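Local structure of probable ABC transporter extracellular-binding protein yckB (Bacillus subtilis, 2IEE) at residues Ala58-Leu63 against Leu228-Lys233; Lys100-Thr105 against Ala219-Met224. The protein is probably the extracellular solute-binding component of a binding-protein-dependent ABC transport system, anchored at the cell membrane as a lipoprotein. All coordinates share one frame; numbering follows the deposited sequence.

Interaction 1: Ala58-Leu63 against Leu228-Lys233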
loop_
_atom_site.group_PDB
_atom_site.type_symbol
_atom_site.label_atom_id
_atom_site.label_comp_id
_atom_site.label_asym_id
_atom_site.label_seq_id
_atom_site.Cartn_x
_atom_site.Cartn_y
_atom_site.Cartn_z
ATOM N N ALA A 58 -6.769 -17.520 -3.899
ATOM C CA ALA A 58 -7.416 -18.166 -5.032
ATOM C C ALA A 58 -7.062 -19.648 -5.037
ATOM O O ALA A 58 -7.911 -20.501 -5.310
ATOM C CB ALA A 58 -6.972 -17.512 -6.334
ATOM N N LYS A 59 -5.808 -19.953 -4.725
ATOM C CA LYS A 59 -5.356 -21.337 -4.692
ATOM C C LYS A 59 -6.154 -22.108 -3.645
ATOM O O LYS A 59 -6.562 -23.241 -3.883
ATOM C CB LYS A 59 -3.858 -21.410 -4.372
ATOM C CG LYS A 59 -3.282 -22.816 -4.501
ATOM C CD LYS A 59 -1.828 -22.889 -4.061
ATOM C CE LYS A 59 -1.282 -24.300 -4.246
ATOM N NZ LYS A 59 0.146 -24.420 -3.831
ATOM N N ARG A 60 -6.385 -21.486 -2.490
ATOM C CA ARG A 60 -7.149 -22.123 -1.424
ATOM C C ARG A 60 -8.530 -22.500 -1.954
ATOM O O ARG A 60 -9.152 -23.444 -1.467
ATOM C CB ARG A 60 -7.323 -21.176 -0.225
ATOM C CG ARG A 60 -6.036 -20.793 0.500
ATOM C CD ARG A 60 -5.338 -22.001 1.115
ATOM N NE ARG A 60 -4.018 -21.662 1.653
ATOM C CZ ARG A 60 -3.796 -21.197 2.878
ATOM N NH1 ARG A 60 -4.806 -21.012 3.717
ATOM N NH2 ARG A 60 -2.558 -20.914 3.264
ATOM N N LEU A 61 -8.995 -21.753 -2.954
ATOM C CA LEU A 61 -10.302 -21.974 -3.556
ATOM C C LEU A 61 -10.230 -22.779 -4.855
ATOM O O LEU A 61 -11.142 -22.719 -5.676
ATOM C CB LEU A 61 -10.975 -20.624 -3.820
ATOM C CG LEU A 61 -11.222 -19.773 -2.568
ATOM C CD1 LEU A 61 -11.600 -18.355 -2.955
ATOM C CD2 LEU A 61 -12.312 -20.413 -1.730
ATOM N N GLY A 62 -9.143 -23.526 -5.032
ATOM C CA GLY A 62 -8.971 -24.334 -6.227
ATOM C C GLY A 62 -8.972 -23.529 -7.513
ATOM O O GLY A 62 -9.362 -24.034 -8.565
ATOM N N LEU A 63 -8.527 -22.279 -7.443
ATOM C CA LEU A 63 -8.513 -21.430 -8.628
ATOM C C LEU A 63 -7.130 -20.935 -9.023
ATOM O O LEU A 63 -6.225 -20.823 -8.198
ATOM C CB LEU A 63 -9.404 -20.204 -8.417
ATOM C CG LEU A 63 -10.852 -20.379 -7.962
ATOM C CD1 LEU A 63 -11.435 -19.002 -7.660
ATOM C CD2 LEU A 63 -11.665 -21.099 -9.029
ATOM N N LEU A 228 -9.233 -16.020 3.009
ATOM C CA LEU A 228 -8.404 -15.037 3.700
ATOM C C LEU A 228 -8.393 -15.289 5.207
ATOM O O LEU A 228 -7.362 -15.125 5.861
ATOM C CB LEU A 228 -8.906 -13.615 3.410
ATOM C CG LEU A 228 -8.548 -13.025 2.043
ATOM C CD1 LEU A 228 -9.259 -11.693 1.822
ATOM C CD2 LEU A 228 -7.041 -12.843 1.962
ATOM N N LYS A 229 -9.539 -15.684 5.752
ATOM C CA LYS A 229 -9.656 -15.970 7.176
ATOM C C LYS A 229 -8.804 -17.188 7.518
ATOM O O LYS A 229 -8.137 -17.226 8.550
ATOM C CB LYS A 229 -11.123 -16.239 7.542
ATOM C CG LYS A 229 -11.345 -16.639 8.995
ATOM C CD LYS A 229 -12.829 -16.743 9.329
ATOM C CE LYS A 229 -13.047 -17.076 10.805
ATOM N NZ LYS A 229 -14.493 -17.074 11.180
ATOM N N GLU A 230 -8.840 -18.182 6.638
ATOM C CA GLU A 230 -8.071 -19.404 6.811
ATOM C C GLU A 230 -6.580 -19.065 6.814
ATOM O O GLU A 230 -5.800 -19.642 7.577
ATOM C CB GLU A 230 -8.395 -20.371 5.669
ATOM C CG GLU A 230 -7.686 -21.707 5.723
ATOM C CD GLU A 230 -8.043 -22.584 4.531
ATOM O OE1 GLU A 230 -9.225 -22.982 4.412
ATOM O OE2 GLU A 230 -7.146 -22.870 3.707
HETATM N N MSE A 231 -6.198 -18.124 5.956
HETATM C CA MSE A 231 -4.809 -17.689 5.840
HETATM C C MSE A 231 -4.425 -16.853 7.054
HETATM O O MSE A 231 -3.298 -16.920 7.552
HETATM C CB MSE A 231 -4.624 -16.878 4.555
HETATM C CG MSE A 231 -4.611 -17.725 3.287
HETATM SE SE MSE A 231 -4.708 -16.646 1.680
HETATM C CE MSE A 231 -2.896 -15.969 1.673
ATOM N N SER A 232 -5.383 -16.070 7.534
ATOM C CA SER A 232 -5.174 -15.225 8.694
ATOM C C SER A 232 -4.916 -16.066 9.936
ATOM O O SER A 232 -4.073 -15.722 10.769
ATOM C CB SER A 232 -6.401 -14.346 8.925
ATOM O OG SER A 232 -6.226 -13.551 10.081
ATOM N N LYS A 233 -5.638 -17.178 10.049
ATOM C CA LYS A 233 -5.510 -18.064 11.199
ATOM C C LYS A 233 -4.287 -18.980 11.167
ATOM O O LYS A 233 -3.735 -19.294 12.221
ATOM C CB LYS A 233 -6.788 -18.900 11.356
ATOM C CG LYS A 233 -8.049 -18.053 11.496
ATOM C CD LYS A 233 -9.333 -18.871 11.405
ATOM C CE LYS A 233 -9.621 -19.630 12.689
ATOM N NZ LYS A 233 -10.973 -20.271 12.665
#
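Arg60 reaches the carboxylate of Glu230 from its anti side, and at the same time lays one guanidinium face against the side chain of Met231, a selenomethionine in this crystal. The contact is helix against helix, between the C-terminal end of helix 49-60 and helix 218-234, in the N-terminal lobe of a two-lobed type 2 periplasmic-binding-protein fold. The salt bridge runs from Arg60 NH1 to Glu230 OE2 over 3.0 Å. Its hydrogen bond is markedly bent, with an N-H...O angle of 136°, although the guanidinium and carboxylate planes lie only 15° apart. The long, nonpolar stem of arginine suits the site: a bend at chi2 (-62°) turns the chain so that Arg60 CD also lies close to Glu230 OE2, at 3.3 Å. Glu230 reaches out from the facing helix with a fully extended chain, whereas Met231 is buried and meets helix 236-244 as well. Further N-H groups of Arg60 are taken up by neighbours: NE pairs with Glu56 and NH2 bonds to Ser236, so several partners fix the rotation of the group. A leucine in its place would probably leave Glu230 without its cationic mate, and take from Glu56 and Ser236 the NE and NH2 groups they bind, respectively. Just beyond, Gly62, with its positive phi, is the C-prime residue of a Schellman motif that ends helix 49-60. Over the guanidinium, Met231 CG stands 3.6 Å from Arg60 CZ and 3.3 Å from NH1, offset toward the rim of the group.

Interaction 2: Lys100-Thr105 against Ala219-Met224; sequences KFAFST and ALQKKM
The contact of Ala102 and Phe103 with Gln221 is a buried strand-on-helix packing, in which the edge strand 101-103 of a mixed beta-sheet rests against helix 218-234. It belongs to the N-terminal lobe of the type 2 periplasmic-binding-protein fold, where strand 101-103 pairs antiparallel with the long strand 197-214 through backbone hydrogen bonds between Ala102 and Met213 and between Ser104 and Leu211. One side chain, Gln221, does most of the bridging. Its CG swings opposite the backbone N (chi1 -169°) and the chain stays extended beyond it, which carries the amide off the helix and up to the strand. Ala102 presents its methyl to this group, CB lying 3.8 Å from Gln221 CD; a residue this small lets the strand come close to the helix. The stem of the glutamine also runs beside the next carbonyl, with Gln221 CG 3.5 Å from Phe103 O. A long, flexible stem suits the spot, since it spans from the helix to the strand and packs on the methyl of Ala102. The CB of Phe103 points away from the helix, and its ring packs on Val212, so it is chiefly the backbone of this residue that faces Gln221. On the helix, Leu220 turns to Met213 of the sheet and to Trp14, and one turn beyond Gln221 the OD1 of Asn225 receives the backbone N-H of Thr105. Farther along the chain, Ser104 is buried but its hydroxyl is satisfied: it accepts a hydrogen bond from Leu211 N, and Ser104 OG donates to Thr105 O over 2.9 Å, meeting that oxygen at a C=O...donor angle of 134° and 34° off the carbonyl plane.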
loop_
_atom_site.group_PDB
_atom_site.type_symbol
_atom_site.label_atom_id
_atom_site.label_comp_id
_atom_site.label_asym_id
_atom_site.label_seq_id
_atom_site.Cartn_x
_atom_site.Cartn_y
_atom_site.Cartn_z
ATOM N N LYS A 100 -20.471 1.363 -3.546
ATOM C CA LYS A 100 -20.360 1.072 -4.970
ATOM C C LYS A 100 -19.745 -0.299 -5.257
ATOM O O LYS A 100 -19.961 -0.865 -6.323
ATOM C CB LYS A 100 -19.511 2.142 -5.664
ATOM C CG LYS A 100 -20.020 3.574 -5.540
ATOM C CD LYS A 100 -19.097 4.527 -6.302
ATOM C CE LYS A 100 -19.612 5.961 -6.312
ATOM N NZ LYS A 100 -19.551 6.607 -4.973
ATOM N N PHE A 101 -18.978 -0.829 -4.311
ATOM C CA PHE A 101 -18.321 -2.122 -4.508
ATOM C C PHE A 101 -18.375 -3.031 -3.288
ATOM O O PHE A 101 -18.808 -2.631 -2.209
ATOM C CB PHE A 101 -16.848 -1.907 -4.856
ATOM C CG PHE A 101 -16.626 -1.117 -6.105
ATOM C CD1 PHE A 101 -16.777 -1.710 -7.353
ATOM C CD2 PHE A 101 -16.247 0.220 -6.038
ATOM C CE1 PHE A 101 -16.552 -0.984 -8.525
ATOM C CE2 PHE A 101 -16.019 0.958 -7.200
ATOM C CZ PHE A 101 -16.172 0.349 -8.446
ATOM N N ALA A 102 -17.914 -4.261 -3.473
ATOM C CA ALA A 102 -17.856 -5.225 -2.387
ATOM C C ALA A 102 -16.381 -5.475 -2.084
ATOM O O ALA A 102 -15.626 -5.912 -2.950
ATOM C CB ALA A 102 -18.526 -6.518 -2.792
ATOM N N PHE A 103 -15.972 -5.185 -0.856
ATOM C CA PHE A 103 -14.591 -5.393 -0.442
ATOM C C PHE A 103 -14.453 -6.700 0.320
ATOM O O PHE A 103 -15.408 -7.186 0.926
ATOM C CB PHE A 103 -14.136 -4.271 0.490
ATOM C CG PHE A 103 -13.763 -3.003 -0.205
ATOM C CD1 PHE A 103 -12.512 -2.861 -0.791
ATOM C CD2 PHE A 103 -14.638 -1.924 -0.220
ATOM C CE1 PHE A 103 -12.132 -1.656 -1.375
ATOM C CE2 PHE A 103 -14.275 -0.716 -0.801
ATOM C CZ PHE A 103 -13.016 -0.581 -1.377
ATOM N N SER A 104 -13.255 -7.266 0.292
ATOM C CA SER A 104 -12.985 -8.475 1.048
ATOM C C SER A 104 -12.599 -7.910 2.410
ATOM O O SER A 104 -12.535 -6.693 2.574
ATOM C CB SER A 104 -11.787 -9.221 0.467
ATOM O OG SER A 104 -10.596 -8.447 0.590
ATOM N N THR A 105 -12.362 -8.773 3.388
ATOM C CA THR A 105 -11.923 -8.288 4.682
ATOM C C THR A 105 -10.557 -7.685 4.351
ATOM O O THR A 105 -9.926 -8.078 3.372
ATOM C CB THR A 105 -11.769 -9.437 5.695
ATOM O OG1 THR A 105 -11.104 -10.541 5.069
ATOM C CG2 THR A 105 -13.142 -9.893 6.198
ATOM N N ALA A 219 -21.337 -13.704 -3.454
ATOM C CA ALA A 219 -20.875 -15.086 -3.351
ATOM C C ALA A 219 -19.347 -15.136 -3.425
ATOM O O ALA A 219 -18.704 -15.808 -2.623
ATOM C CB ALA A 219 -21.493 -15.934 -4.466
ATOM N N LEU A 220 -18.772 -14.433 -4.395
ATOM C CA LEU A 220 -17.322 -14.385 -4.539
ATOM C C LEU A 220 -16.730 -13.749 -3.283
ATOM O O LEU A 220 -15.740 -14.238 -2.728
ATOM C CB LEU A 220 -16.930 -13.550 -5.763
ATOM C CG LEU A 220 -15.435 -13.258 -5.963
ATOM C CD1 LEU A 220 -14.656 -14.552 -6.103
ATOM C CD2 LEU A 220 -15.261 -12.400 -7.209
ATOM N N GLN A 221 -17.354 -12.663 -2.835
ATOM C CA GLN A 221 -16.906 -11.946 -1.641
ATOM C C GLN A 221 -16.797 -12.871 -0.428
ATOM O O GLN A 221 -15.794 -12.847 0.292
ATOM C CB GLN A 221 -17.874 -10.810 -1.311
ATOM C CG GLN A 221 -17.359 -9.860 -0.259
ATOM C CD GLN A 221 -18.412 -8.873 0.188
ATOM O OE1 GLN A 221 -18.105 -7.860 0.818
ATOM N NE2 GLN A 221 -19.669 -9.171 -0.126
ATOM N N LYS A 222 -17.830 -13.681 -0.200
ATOM C CA LYS A 222 -17.838 -14.596 0.938
ATOM C C LYS A 222 -16.764 -15.679 0.812
ATOM O O LYS A 222 -16.108 -16.038 1.789
ATOM C CB LYS A 222 -19.219 -15.242 1.085
ATOM C CG LYS A 222 -19.410 -15.997 2.397
ATOM C CD LYS A 222 -20.793 -16.627 2.505
ATOM C CE LYS A 222 -20.999 -17.258 3.881
ATOM N NZ LYS A 222 -19.920 -18.238 4.213
ATOM N N LYS A 223 -16.578 -16.195 -0.397
ATOM C CA LYS A 223 -15.577 -17.229 -0.633
ATOM C C LYS A 223 -14.162 -16.694 -0.418
ATOM O O LYS A 223 -13.328 -17.353 0.209
ATOM C CB LYS A 223 -15.734 -17.789 -2.050
ATOM C CG LYS A 223 -16.910 -18.747 -2.192
ATOM C CD LYS A 223 -16.608 -20.043 -1.454
ATOM C CE LYS A 223 -17.738 -21.038 -1.563
ATOM N NZ LYS A 223 -17.365 -22.343 -0.939
HETATM N N MSE A 224 -13.892 -15.501 -0.940
HETATM C CA MSE A 224 -12.580 -14.879 -0.778
HETATM C C MSE A 224 -12.280 -14.676 0.703
HETATM O O MSE A 224 -11.183 -14.990 1.168
HETATM C CB MSE A 224 -12.531 -13.526 -1.492
HETATM C CG MSE A 224 -12.078 -13.582 -2.940
HETATM SE SE MSE A 224 -10.234 -14.184 -3.111
HETATM C CE MSE A 224 -10.515 -15.543 -4.438
#

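How the interactions relate
From the N terminus, after helix 14-20 and the first strands, the chain forms helix 49-60, whose end supplies 58-63, and then strand 101-103. It goes on to build the other lobe before strand 197-214 leads back to helix 218-234. The first half of that helix closes interaction 2, and its last turns close interaction 1; the shorter loop, 113 residues, thus lies wholly within the longer one of 164, and the two do not cross. One helix thereby ties a sheet edge and an early helix into the same lobe. The contacts also touch: Leu61 CD1 packs 3.4 Å from Met224 CE, and Leu228 CD1 lies 3.7 Å from Ser104 OG.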